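Putative nucleotide sugar epimerase/ dehydratase (Bordetella bronchiseptica, PDB 2Q1S) binds NADH in a Rossmann fold and probably acts as a nucleotide-sugar epimerase or dehydratase in lipopolysaccharide O-antigen biosynthesis. Local coordinates at residues A[93-106]-A[136-149]. Sequence-based numbering, arbitrary orientation.
With NAI (1,4-dihydronicotinamide adenine dinucleotide), chain B.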
ATOM      1  N   LEU A  93      14.421  -6.666 -14.404  1.00 38.64           N
ATOM      2  CA  LEU A  93      14.972  -6.327 -13.124  1.00 39.34           C
ATOM      3  C   LEU A  93      16.297  -7.055 -12.833  1.00 39.03           C
ATOM      4  O   LEU A  93      17.258  -6.418 -12.407  1.00 38.50           O
ATOM      5  CB  LEU A  93      13.929  -6.567 -12.024  1.00 39.66           C
ATOM      6  CG  LEU A  93      12.782  -5.545 -11.952  1.00 39.31           C
ATOM      7  CD1 LEU A  93      11.600  -6.203 -11.181  1.00 39.99           C
ATOM      8  CD2 LEU A  93      13.172  -4.172 -11.366  1.00 40.97           C
ATOM      9  N   ALA A  94      16.367  -8.366 -13.102  1.00 39.38           N
ATOM     10  CA  ALA A  94      17.594  -9.097 -12.782  1.00 40.33           C
ATOM     11  C   ALA A  94      18.753  -8.650 -13.690  1.00 40.48           C
ATOM     12  O   ALA A  94      19.925  -8.755 -13.289  1.00 42.36           O
ATOM     13  CB  ALA A  94      17.376 -10.586 -12.896  1.00 39.76           C
ATOM     14  N   SER A  95      18.410  -8.141 -14.879  1.00 40.23           N
ATOM     15  CA  SER A  95      19.392  -7.675 -15.862  1.00 40.87           C
ATOM     16  C   SER A  95      20.009  -6.339 -15.499  1.00 40.20           C
ATOM     17  O   SER A  95      21.077  -6.016 -16.033  1.00 41.15           O
ATOM     18  CB  SER A  95      18.810  -7.595 -17.297  1.00 41.14           C
ATOM     19  OG  SER A  95      18.076  -6.386 -17.501  1.00 42.36           O
ATOM     20  N   LEU A  96      19.339  -5.551 -14.659  1.00 40.05           N
ATOM     21  CA  LEU A  96      19.828  -4.219 -14.324  1.00 40.27           C
ATOM     22  C   LEU A  96      21.174  -4.308 -13.615  1.00 41.05           C
ATOM     23  O   LEU A  96      21.396  -5.181 -12.763  1.00 42.26           O
ATOM     24  CB  LEU A  96      18.824  -3.467 -13.450  1.00 39.25           C
ATOM     25  CG  LEU A  96      17.482  -3.138 -14.123  1.00 40.61           C
ATOM     26  CD1 LEU A  96      16.609  -2.321 -13.168  1.00 41.11           C
ATOM     27  CD2 LEU A  96      17.684  -2.373 -15.424  1.00 40.57           C
ATOM     28  N   GLN A  97      22.065  -3.385 -13.979  1.00 40.06           N
ATOM     29  CA  GLN A  97      23.423  -3.325 -13.437  0.70 39.61           C
ATOM     30  C   GLN A  97      23.543  -2.072 -12.569  1.00 38.97           C
ATOM     31  O   GLN A  97      22.810  -1.122 -12.775  1.00 38.36           O
ATOM     32  CB  GLN A  97      24.440  -3.267 -14.577  0.70 39.52           C
ATOM     33  CG  GLN A  97      24.482  -4.536 -15.467  0.70 40.52           C
ATOM     34  CD  GLN A  97      24.637  -5.788 -14.630  0.70 44.57           C
ATOM     35  OE1 GLN A  97      25.691  -6.010 -14.017  0.70 46.57           O
ATOM     36  NE2 GLN A  97      23.587  -6.611 -14.582  0.70 45.01           N
ATOM     37  N   ASP A  98      24.504  -2.070 -11.630  1.00 38.26           N
ATOM     38  CA  ASP A  98      24.760  -0.925 -10.739  1.00 37.30           C
ATOM     39  C   ASP A  98      25.586   0.110 -11.545  1.00 37.13           C
ATOM     40  O   ASP A  98      26.751   0.396 -11.245  1.00 36.56           O
ATOM     41  CB  ASP A  98      25.513  -1.438  -9.513  1.00 37.04           C
ATOM     42  CG  ASP A  98      25.673  -0.405  -8.404  1.00 34.43           C
ATOM     43  OD1 ASP A  98      25.164   0.735  -8.490  1.00 38.19           O
ATOM     44  OD2 ASP A  98      26.311  -0.768  -7.393  1.00 37.04           O
ATOM     45  N   GLU A  99      24.947   0.655 -12.581  1.00 36.77           N
ATOM     46  CA  GLU A  99      25.582   1.602 -13.502  1.00 37.21           C
ATOM     47  C   GLU A  99      24.872   2.953 -13.565  1.00 37.14           C
ATOM     48  O   GLU A  99      25.127   3.751 -14.463  1.00 37.57           O
ATOM     49  CB  GLU A  99      25.649   0.974 -14.914  1.00 36.99           C
ATOM     50  CG  GLU A  99      24.283   0.855 -15.585  1.00 39.42           C
ATOM     51  CD  GLU A  99      24.335   0.315 -17.011  1.00 41.29           C
ATOM     52  OE1 GLU A  99      25.019   0.921 -17.870  1.00 49.09           O
ATOM     53  OE2 GLU A  99      23.705  -0.728 -17.269  1.00 46.26           O
ATOM     54  N   TYR A 100      23.976   3.207 -12.611  1.00 35.79           N
ATOM     55  CA  TYR A 100      23.181   4.425 -12.610  1.00 35.25           C
ATOM     56  C   TYR A 100      23.541   5.342 -11.473  1.00 34.69           C
ATOM     57  O   TYR A 100      23.693   4.922 -10.312  1.00 35.74           O
ATOM     58  CB  TYR A 100      21.681   4.103 -12.485  1.00 35.70           C
ATOM     59  CG  TYR A 100      21.219   3.121 -13.542  1.00 35.88           C
ATOM     60  CD1 TYR A 100      20.907   3.553 -14.859  1.00 36.36           C
ATOM     61  CD2 TYR A 100      21.092   1.755 -13.246  1.00 36.70           C
ATOM     62  CE1 TYR A 100      20.530   2.633 -15.870  1.00 36.39           C
ATOM     63  CE2 TYR A 100      20.682   0.844 -14.246  1.00 37.46           C
ATOM     64  CZ  TYR A 100      20.401   1.292 -15.529  1.00 38.24           C
ATOM     65  OH  TYR A 100      19.998   0.348 -16.460  1.00 40.96           O
ATOM     66  N   ASP A 101      23.688   6.608 -11.800  1.00 33.74           N
ATOM     67  CA  ASP A 101      23.868   7.647 -10.816  1.00 33.81           C
ATOM     68  C   ASP A 101      22.537   8.131 -10.252  1.00 34.61           C
ATOM     69  O   ASP A 101      22.456   8.495  -9.080  1.00 34.46           O
ATOM     70  CB  ASP A 101      24.649   8.804 -11.438  1.00 32.98           C
ATOM     71  CG  ASP A 101      25.983   8.358 -11.953  1.00 33.79           C
ATOM     72  OD1 ASP A 101      26.806   7.909 -11.142  1.00 33.33           O
ATOM     73  OD2 ASP A 101      26.171   8.411 -13.183  1.00 33.65           O
ATOM     74  N   TYR A 102      21.534   8.187 -11.114  1.00 34.36           N
ATOM     75  CA  TYR A 102      20.196   8.688 -10.740  1.00 34.52           C
ATOM     76  C   TYR A 102      19.151   7.843 -11.343  1.00 35.21           C
ATOM     77  O   TYR A 102      19.294   7.328 -12.459  1.00 35.07           O
ATOM     78  CB  TYR A 102      20.004  10.153 -11.171  1.00 35.18           C
ATOM     79  CG  TYR A 102      20.971  11.080 -10.494  1.00 32.70           C
ATOM     80  CD1 TYR A 102      20.744  11.519  -9.185  1.00 36.97           C
ATOM     81  CD2 TYR A 102      22.167  11.494 -11.122  1.00 35.61           C
ATOM     82  CE1 TYR A 102      21.628  12.334  -8.517  1.00 35.30           C
ATOM     83  CE2 TYR A 102      23.082  12.316 -10.468  1.00 35.99           C
ATOM     84  CZ  TYR A 102      22.821  12.773  -9.149  1.00 35.00           C
ATOM     85  OH  TYR A 102      23.719  13.588  -8.481  1.00 35.63           O
ATOM     86  N   VAL A 103      18.086   7.626 -10.570  1.00 34.79           N
ATOM     87  CA  VAL A 103      16.896   6.956 -11.088  1.00 36.14           C
ATOM     88  C   VAL A 103      15.710   7.852 -10.821  1.00 36.33           C
ATOM     89  O   VAL A 103      15.584   8.385  -9.744  1.00 37.21           O
ATOM     90  CB  VAL A 103      16.665   5.556 -10.386  1.00 34.89           C
ATOM     91  CG1 VAL A 103      15.267   4.964 -10.692  1.00 37.07           C
ATOM     92  CG2 VAL A 103      17.767   4.587 -10.743  1.00 37.33           C
ATOM     93  N   PHE A 104      14.904   8.079 -11.845  1.00 35.84           N
ATOM     94  CA  PHE A 104      13.610   8.797 -11.719  1.00 36.16           C
ATOM     95  C   PHE A 104      12.509   7.781 -11.939  1.00 36.43           C
ATOM     96  O   PHE A 104      12.478   7.162 -12.964  1.00 35.24           O
ATOM     97  CB  PHE A 104      13.505   9.920 -12.756  1.00 36.01           C
ATOM     98  CG  PHE A 104      14.525  11.007 -12.570  1.00 36.11           C
ATOM     99  CD1 PHE A 104      15.803  10.903 -13.149  1.00 36.87           C
ATOM    100  CD2 PHE A 104      14.262  12.118 -11.763  1.00 35.06           C
ATOM    101  CE1 PHE A 104      16.767  11.897 -12.983  1.00 35.79           C
ATOM    102  CE2 PHE A 104      15.213  13.145 -11.610  1.00 36.92           C
ATOM    103  CZ  PHE A 104      16.493  13.012 -12.196  1.00 36.14           C
ATOM    104  N   HIS A 105      11.653   7.577 -10.916  1.00 36.19           N
ATOM    105  CA  HIS A 105      10.565   6.630 -11.028  1.00 36.49           C
ATOM    106  C   HIS A 105       9.237   7.363 -11.230  1.00 35.58           C
ATOM    107  O   HIS A 105       8.693   7.934 -10.226  1.00 36.42           O
ATOM    108  CB  HIS A 105      10.555   5.740  -9.767  1.00 37.89           C
ATOM    109  CG  HIS A 105       9.364   4.847  -9.729  1.00 38.76           C
ATOM    110  ND1 HIS A 105       8.744   4.398 -10.869  1.00 41.51           N
ATOM    111  CD2 HIS A 105       8.631   4.389  -8.684  1.00 38.36           C
ATOM    112  CE1 HIS A 105       7.677   3.672 -10.536  1.00 38.87           C
ATOM    113  NE2 HIS A 105       7.596   3.657  -9.213  1.00 38.19           N
ATOM    114  N   LEU A 106       8.861   7.486 -12.510  1.00 37.06           N
ATOM    115  CA  LEU A 106       7.658   8.235 -12.929  1.00 39.80           C
ATOM    116  C   LEU A 106       6.503   7.377 -13.386  1.00 39.37           C
ATOM    117  O   LEU A 106       5.480   7.897 -13.817  1.00 40.66           O
ATOM    118  CB  LEU A 106       7.996   9.284 -14.022  1.00 40.38           C
ATOM    119  CG  LEU A 106       9.257  10.099 -13.745  1.00 41.83           C
ATOM    120  CD1 LEU A 106       9.461  11.013 -14.980  1.00 44.91           C
ATOM    121  CD2 LEU A 106       9.175  10.884 -12.486  1.00 42.08           C
ATOM    122  N   ARG A 136      15.079  -4.211  -6.250  1.00 37.50           N
ATOM    123  CA  ARG A 136      16.244  -4.390  -7.122  1.00 39.08           C
ATOM    124  C   ARG A 136      17.363  -3.377  -6.849  1.00 38.69           C
ATOM    125  O   ARG A 136      18.557  -3.768  -6.885  1.00 41.21           O
ATOM    126  CB  ARG A 136      15.864  -4.371  -8.591  1.00 39.24           C
ATOM    127  CG  ARG A 136      17.060  -4.672  -9.540  1.00 40.06           C
ATOM    128  CD  ARG A 136      17.745  -5.999  -9.225  1.00 42.95           C
ATOM    129  NE  ARG A 136      18.913  -6.204 -10.100  1.00 41.67           N
ATOM    130  CZ  ARG A 136      20.071  -6.709  -9.683  1.00 44.72           C
ATOM    131  NH1 ARG A 136      20.212  -7.106  -8.424  1.00 44.91           N
ATOM    132  NH2 ARG A 136      21.083  -6.856 -10.534  1.00 45.26           N
ATOM    133  N   LEU A 137      16.989  -2.117  -6.611  1.00 38.18           N
ATOM    134  CA  LEU A 137      17.969  -1.033  -6.418  1.00 37.66           C
ATOM    135  C   LEU A 137      18.634  -1.064  -5.050  1.00 37.91           C
ATOM    136  O   LEU A 137      19.648  -0.384  -4.856  1.00 38.81           O
ATOM    137  CB  LEU A 137      17.348   0.337  -6.648  1.00 38.50           C
ATOM    138  CG  LEU A 137      16.735   0.696  -7.997  1.00 38.11           C
ATOM    139  CD1 LEU A 137      16.123   2.061  -7.878  1.00 39.11           C
ATOM    140  CD2 LEU A 137      17.795   0.638  -9.130  1.00 39.40           C
ATOM    141  N   LYS A 138      18.126  -1.862  -4.098  1.00 37.74           N
ATOM    142  CA  LYS A 138      18.436  -1.596  -2.684  1.00 38.45           C
ATOM    143  C   LYS A 138      19.876  -1.773  -2.285  1.00 39.93           C
ATOM    144  O   LYS A 138      20.254  -1.211  -1.264  1.00 40.39           O
ATOM    145  CB  LYS A 138      17.567  -2.396  -1.707  1.00 39.76           C
ATOM    146  CG  LYS A 138      17.825  -3.890  -1.607  1.00 39.69           C
ATOM    147  CD  LYS A 138      16.677  -4.463  -0.759  1.00 46.10           C
ATOM    148  CE  LYS A 138      16.757  -5.899  -0.310  1.00 47.23           C
ATOM    149  NZ  LYS A 138      15.441  -6.263   0.430  1.00 44.17           N
ATOM    150  N   HIS A 139      20.625  -2.582  -3.038  1.00 38.95           N
ATOM    151  CA  HIS A 139      22.035  -2.815  -2.721  1.00 40.16           C
ATOM    152  C   HIS A 139      22.965  -2.147  -3.739  1.00 40.31           C
ATOM    153  O   HIS A 139      24.187  -2.302  -3.652  1.00 40.76           O
ATOM    154  CB  HIS A 139      22.375  -4.317  -2.550  1.00 39.88           C
ATOM    155  CG  HIS A 139      21.651  -4.974  -1.412  1.00 43.65           C
ATOM    156  ND1 HIS A 139      21.570  -4.407  -0.155  1.00 46.82           N
ATOM    157  CD2 HIS A 139      20.966  -6.138  -1.346  1.00 46.21           C
ATOM    158  CE1 HIS A 139      20.869  -5.200   0.635  1.00 46.89           C
ATOM    159  NE2 HIS A 139      20.475  -6.250  -0.065  1.00 46.86           N
ATOM    160  N   PHE A 140      22.401  -1.387  -4.682  1.00 40.13           N
ATOM    161  CA  PHE A 140      23.241  -0.627  -5.633  1.00 38.72           C
ATOM    162  C   PHE A 140      24.002   0.509  -4.932  1.00 40.03           C
ATOM    163  O   PHE A 140      23.463   1.229  -4.068  1.00 41.21           O
ATOM    164  CB  PHE A 140      22.393  -0.021  -6.750  1.00 39.18           C
ATOM    165  CG  PHE A 140      21.949  -1.004  -7.815  1.00 38.67           C
ATOM    166  CD1 PHE A 140      22.081  -2.376  -7.626  1.00 39.09           C
ATOM    167  CD2 PHE A 140      21.348  -0.532  -8.996  1.00 35.99           C
ATOM    168  CE1 PHE A 140      21.658  -3.267  -8.628  1.00 40.23           C
ATOM    169  CE2 PHE A 140      20.930  -1.381  -9.968  1.00 37.33           C
ATOM    170  CZ  PHE A 140      21.077  -2.753  -9.794  1.00 36.71           C
ATOM    171  N   LYS A 141      25.243   0.687  -5.350  1.00 38.40           N
ATOM    172  CA  LYS A 141      26.181   1.548  -4.651  1.00 38.82           C
ATOM    173  C   LYS A 141      26.523   2.830  -5.421  1.00 38.16           C
ATOM    174  O   LYS A 141      26.948   3.812  -4.819  1.00 38.91           O
ATOM    175  CB  LYS A 141      27.482   0.769  -4.342  1.00 38.14           C
ATOM    176  CG  LYS A 141      27.328  -0.378  -3.306  1.00 41.85           C
ATOM    177  CD  LYS A 141      26.976   0.234  -1.948  1.00 45.65           C
ATOM    178  CE  LYS A 141      27.012  -0.747  -0.793  1.00 50.28           C
ATOM    179  NZ  LYS A 141      25.854  -1.641  -0.807  1.00 50.94           N
ATOM    180  N   ARG A 142      26.310   2.814  -6.732  1.00 38.32           N
ATOM    181  CA  ARG A 142      26.599   3.989  -7.567  1.00 38.62           C
ATOM    182  C   ARG A 142      25.461   5.015  -7.458  1.00 38.50           C
ATOM    183  O   ARG A 142      25.654   6.171  -7.793  1.00 38.37           O
ATOM    184  CB  ARG A 142      26.777   3.563  -9.026  1.00 38.76           C
ATOM    185  CG  ARG A 142      27.254   4.703  -9.908  1.00 37.90           C
ATOM    186  CD  ARG A 142      27.733   4.244 -11.276  1.00 37.92           C
ATOM    187  NE  ARG A 142      27.793   5.380 -12.200  1.00 37.41           N
ATOM    188  CZ  ARG A 142      28.142   5.321 -13.476  1.00 37.14           C
ATOM    189  NH1 ARG A 142      28.620   4.198 -14.002  1.00 37.29           N
ATOM    190  NH2 ARG A 142      28.079   6.419 -14.214  1.00 39.03           N
ATOM    191  N   LEU A 143      24.284   4.582  -6.984  1.00 39.66           N
ATOM    192  CA  LEU A 143      23.126   5.498  -6.868  1.00 40.73           C
ATOM    193  C   LEU A 143      23.324   6.655  -5.953  1.00 39.95           C
ATOM    194  O   LEU A 143      23.626   6.443  -4.776  1.00 43.20           O
ATOM    195  CB  LEU A 143      21.939   4.769  -6.290  1.00 41.50           C
ATOM    196  CG  LEU A 143      21.176   3.950  -7.257  1.00 42.76           C
ATOM    197  CD1 LEU A 143      20.086   3.193  -6.483  1.00 40.39           C
ATOM    198  CD2 LEU A 143      20.514   4.821  -8.344  1.00 42.98           C
ATOM    199  N   LYS A 144      23.175   7.876  -6.460  1.00 40.59           N
ATOM    200  CA  LYS A 144      23.160   9.070  -5.625  1.00 41.06           C
ATOM    201  C   LYS A 144      21.749   9.408  -5.149  1.00 38.98           C
ATOM    202  O   LYS A 144      21.616   9.909  -4.041  1.00 39.28           O
ATOM    203  CB  LYS A 144      23.706  10.324  -6.345  1.00 42.28           C
ATOM    204  CG  LYS A 144      25.190  10.639  -6.172  1.00 46.37           C
ATOM    205  CD  LYS A 144      26.039   9.472  -6.623  1.00 48.59           C
ATOM    206  CE  LYS A 144      26.414   9.615  -8.059  1.00 46.43           C
ATOM    207  NZ  LYS A 144      27.403   8.551  -8.477  1.00 39.08           N
ATOM    208  N   LYS A 145      20.760   9.287  -6.032  1.00 39.12           N
ATOM    209  CA  LYS A 145      19.372   9.652  -5.695  1.00 39.33           C
ATOM    210  C   LYS A 145      18.415   8.894  -6.541  1.00 38.71           C
ATOM    211  O   LYS A 145      18.689   8.595  -7.699  1.00 38.48           O
ATOM    212  CB  LYS A 145      19.137  11.161  -5.877  1.00 39.40           C
ATOM    213  CG  LYS A 145      18.375  11.848  -4.691  1.00 39.34           C
ATOM    214  CD  LYS A 145      19.148  11.816  -3.372  1.00 39.15           C
ATOM    215  CE  LYS A 145      20.405  12.697  -3.424  1.00 40.71           C
ATOM    216  NZ  LYS A 145      20.043  14.130  -3.559  1.00 40.78           N
ATOM    217  N   VAL A 146      17.307   8.539  -5.884  1.00 38.67           N
ATOM    218  CA  VAL A 146      16.146   7.934  -6.532  1.00 38.46           C
ATOM    219  C   VAL A 146      14.958   8.855  -6.298  1.00 38.20           C
ATOM    220  O   VAL A 146      14.554   9.021  -5.155  1.00 38.31           O
ATOM    221  CB  VAL A 146      15.828   6.509  -5.932  1.00 40.43           C
ATOM    222  CG1 VAL A 146      14.614   5.925  -6.613  1.00 42.14           C
ATOM    223  CG2 VAL A 146      17.076   5.624  -6.103  1.00 41.00           C
ATOM    224  N   VAL A 147      14.435   9.455  -7.359  1.00 37.17           N
ATOM    225  CA  VAL A 147      13.368  10.419  -7.222  1.00 37.11           C
ATOM    226  C   VAL A 147      12.060   9.763  -7.677  1.00 35.55           C
ATOM    227  O   VAL A 147      11.944   9.289  -8.803  1.00 37.88           O
ATOM    228  CB  VAL A 147      13.670  11.694  -8.071  1.00 37.65           C
ATOM    229  CG1 VAL A 147      12.543  12.730  -7.857  1.00 38.70           C
ATOM    230  CG2 VAL A 147      15.022  12.329  -7.607  1.00 38.98           C
ATOM    231  N   TYR A 148      11.083   9.815  -6.770  1.00 35.76           N
ATOM    232  CA  TYR A 148       9.750   9.238  -6.977  1.00 36.16           C
ATOM    233  C   TYR A 148       8.707  10.365  -7.113  1.00 35.48           C
ATOM    234  O   TYR A 148       8.635  11.232  -6.224  1.00 35.71           O
ATOM    235  CB  TYR A 148       9.429   8.346  -5.764  1.00 36.25           C
ATOM    236  CG  TYR A 148       7.950   7.907  -5.693  1.00 34.85           C
ATOM    237  CD1 TYR A 148       7.395   7.104  -6.699  1.00 36.76           C
ATOM    238  CD2 TYR A 148       7.151   8.280  -4.645  1.00 34.71           C
ATOM    239  CE1 TYR A 148       6.093   6.694  -6.655  1.00 34.77           C
ATOM    240  CE2 TYR A 148       5.819   7.910  -4.589  1.00 35.08           C
ATOM    241  CZ  TYR A 148       5.277   7.084  -5.575  1.00 34.62           C
ATOM    242  OH  TYR A 148       3.977   6.690  -5.535  1.00 34.50           O
ATOM    243  N   SER A 149       7.967  10.372  -8.232  1.00 35.94           N
ATOM    244  CA  SER A 149       6.878  11.314  -8.392  1.00 36.19           C
ATOM    245  C   SER A 149       5.661  10.892  -7.602  1.00 36.89           C
ATOM    246  O   SER A 149       4.994   9.931  -7.940  1.00 38.23           O
ATOM    247  CB  SER A 149       6.547  11.510  -9.859  1.00 36.56           C
ATOM    248  OG  SER A 149       6.423  10.273 -10.531  1.00 36.67           O
TER
HETATM  249  PA  NAI B 358       1.907   9.317 -18.030  1.00 26.26           P
HETATM  250  O1A NAI B 358       0.825   8.297 -18.010  1.00 27.38           O
HETATM  251  O2A NAI B 358       2.137  10.139 -19.319  1.00 27.58           O
HETATM  252  O5B NAI B 358       3.262   8.727 -17.583  1.00 24.32           O
HETATM  253  C5B NAI B 358       3.428   7.483 -16.894  1.00 25.68           C
HETATM  254  C4B NAI B 358       4.296   6.531 -17.699  1.00 25.86           C
HETATM  255  O4B NAI B 358       4.396   5.299 -16.994  1.00 25.52           O
HETATM  256  C3B NAI B 358       3.663   6.224 -19.082  1.00 27.51           C
HETATM  257  O3B NAI B 358       4.634   6.443 -20.120  1.00 26.53           O
HETATM  258  C2B NAI B 358       3.351   4.738 -18.988  1.00 26.06           C
HETATM  259  O2B NAI B 358       3.430   3.958 -20.221  1.00 27.11           O
HETATM  260  C1B NAI B 358       4.409   4.256 -17.993  1.00 24.21           C
HETATM  261  N9A NAI B 358       4.122   2.976 -17.368  1.00 24.91           N
HETATM  262  C8A NAI B 358       2.905   2.515 -16.943  1.00 24.42           C
HETATM  263  N7A NAI B 358       3.066   1.315 -16.382  1.00 23.62           N
HETATM  264  C5A NAI B 358       4.384   0.968 -16.412  1.00 25.90           C
HETATM  265  C6A NAI B 358       5.219  -0.166 -15.993  1.00 25.81           C
HETATM  266  N6A NAI B 358       4.722  -1.252 -15.390  1.00 25.19           N
HETATM  267  N1A NAI B 358       6.570  -0.130 -16.216  1.00 25.88           N
HETATM  268  C2A NAI B 358       7.094   0.963 -16.835  1.00 25.34           C
HETATM  269  N3A NAI B 358       6.426   2.052 -17.250  1.00 25.66           N
HETATM  270  C4A NAI B 358       5.060   2.120 -17.060  1.00 25.41           C
HETATM  271  O3  NAI B 358       1.494  10.323 -16.857  1.00 25.79           O
HETATM  272  PN  NAI B 358       2.314  11.586 -16.244  1.00 27.64           P
HETATM  273  O1N NAI B 358       1.392  12.671 -15.990  1.00 29.13           O
HETATM  274  O2N NAI B 358       3.559  11.724 -17.082  1.00 28.29           O
HETATM  275  O5D NAI B 358       2.818  10.949 -14.822  1.00 28.03           O
HETATM  276  C5D NAI B 358       4.211  10.844 -14.481  1.00 28.88           C
HETATM  277  C4D NAI B 358       4.293  10.669 -12.964  1.00 26.97           C
HETATM  278  O4D NAI B 358       3.833  11.846 -12.345  1.00 26.65           O
HETATM  279  C3D NAI B 358       3.352   9.583 -12.440  1.00 26.52           C
HETATM  280  O3D NAI B 358       4.058   8.865 -11.419  1.00 24.17           O
HETATM  281  C2D NAI B 358       2.182  10.343 -11.894  1.00 28.71           C
HETATM  282  O2D NAI B 358       1.501   9.594 -10.851  1.00 27.69           O
HETATM  283  C1D NAI B 358       2.836  11.577 -11.338  1.00 30.17           C
HETATM  284  N1N NAI B 358       1.952  12.706 -11.216  1.00 30.03           N
HETATM  285  C2N NAI B 358       1.506  13.417 -12.304  1.00 32.97           C
HETATM  286  C3N NAI B 358       0.673  14.521 -12.148  1.00 29.63           C
HETATM  287  C7N NAI B 358       0.154  15.312 -13.344  1.00 31.26           C
HETATM  288  O7N NAI B 358      -0.555  16.281 -13.131  1.00 31.06           O
HETATM  289  N7N NAI B 358       0.547  14.900 -14.576  1.00 32.02           N
HETATM  290  C4N NAI B 358       0.318  14.966 -10.846  1.00 31.53           C
HETATM  291  C5N NAI B 358       0.831  14.229  -9.740  1.00 31.23           C
HETATM  292  C6N NAI B 358       1.666  13.135  -9.960  1.00 33.46           C
HETATM  293  O   HOH W   1      29.560   1.755 -12.694  1.00 33.79           O
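Strands 102-105 and 145-149 run parallel, their axes 4.7 Å apart and 11° from alignment, with Tyr102 beside Lys145 and His105 beside Tyr148. The ladder alternates: Val103 N donates to Lys145 O, Val103 O accepts from Val147 N, His105 N reaches Val147 O at 2.7 Å, and Ser149 N closes on His105 O. On one face of the sheet Phe104 and Val147 lie side by side; on the other, Val103 CG2 meets Leu143 CD2 at 3.7 Å while Val103 and Leu137 approach tip to tip.

Before the strands, the loops are joined by a salt-bridge network and by bonds to backbone groups. Arg142 reaches out in a straight chain and meets both carboxylate oxygens of Asp101, NE to OD1 at 2.9 Å, nearly straight, and NH2 to OD2, with the two planes 53° apart. Lys144 NZ reaches Asp101 OD1 at 2.8 Å from the opposite face of the carboxylate, and Glu99 O sits over the guanidinium of Arg142. Asp98 swings its carboxylate away from its own backbone N (chi1 -172°) to the facing loop that precedes strand 145-151, where OD2 takes the amide of Lys141 at 2.7 Å and OD1 that of Arg142. Its CA lies over the Phe140 ring, a CH-pi contact. Farther back, Arg136 NH2 donates to Leu96 O at 2.8 Å, tying helix 128-137 to the chain after helix 90-95.

Strand 34-38 pairs with the other edge of strand 102-105. Toward the C-terminal ends of the strands Ser149 OG and NAI O3D share a hydrogen bond of 2.9 Å, placing the nicotinamide-side ribose where a parallel Rossmann sheet characteristically binds its dinucleotide.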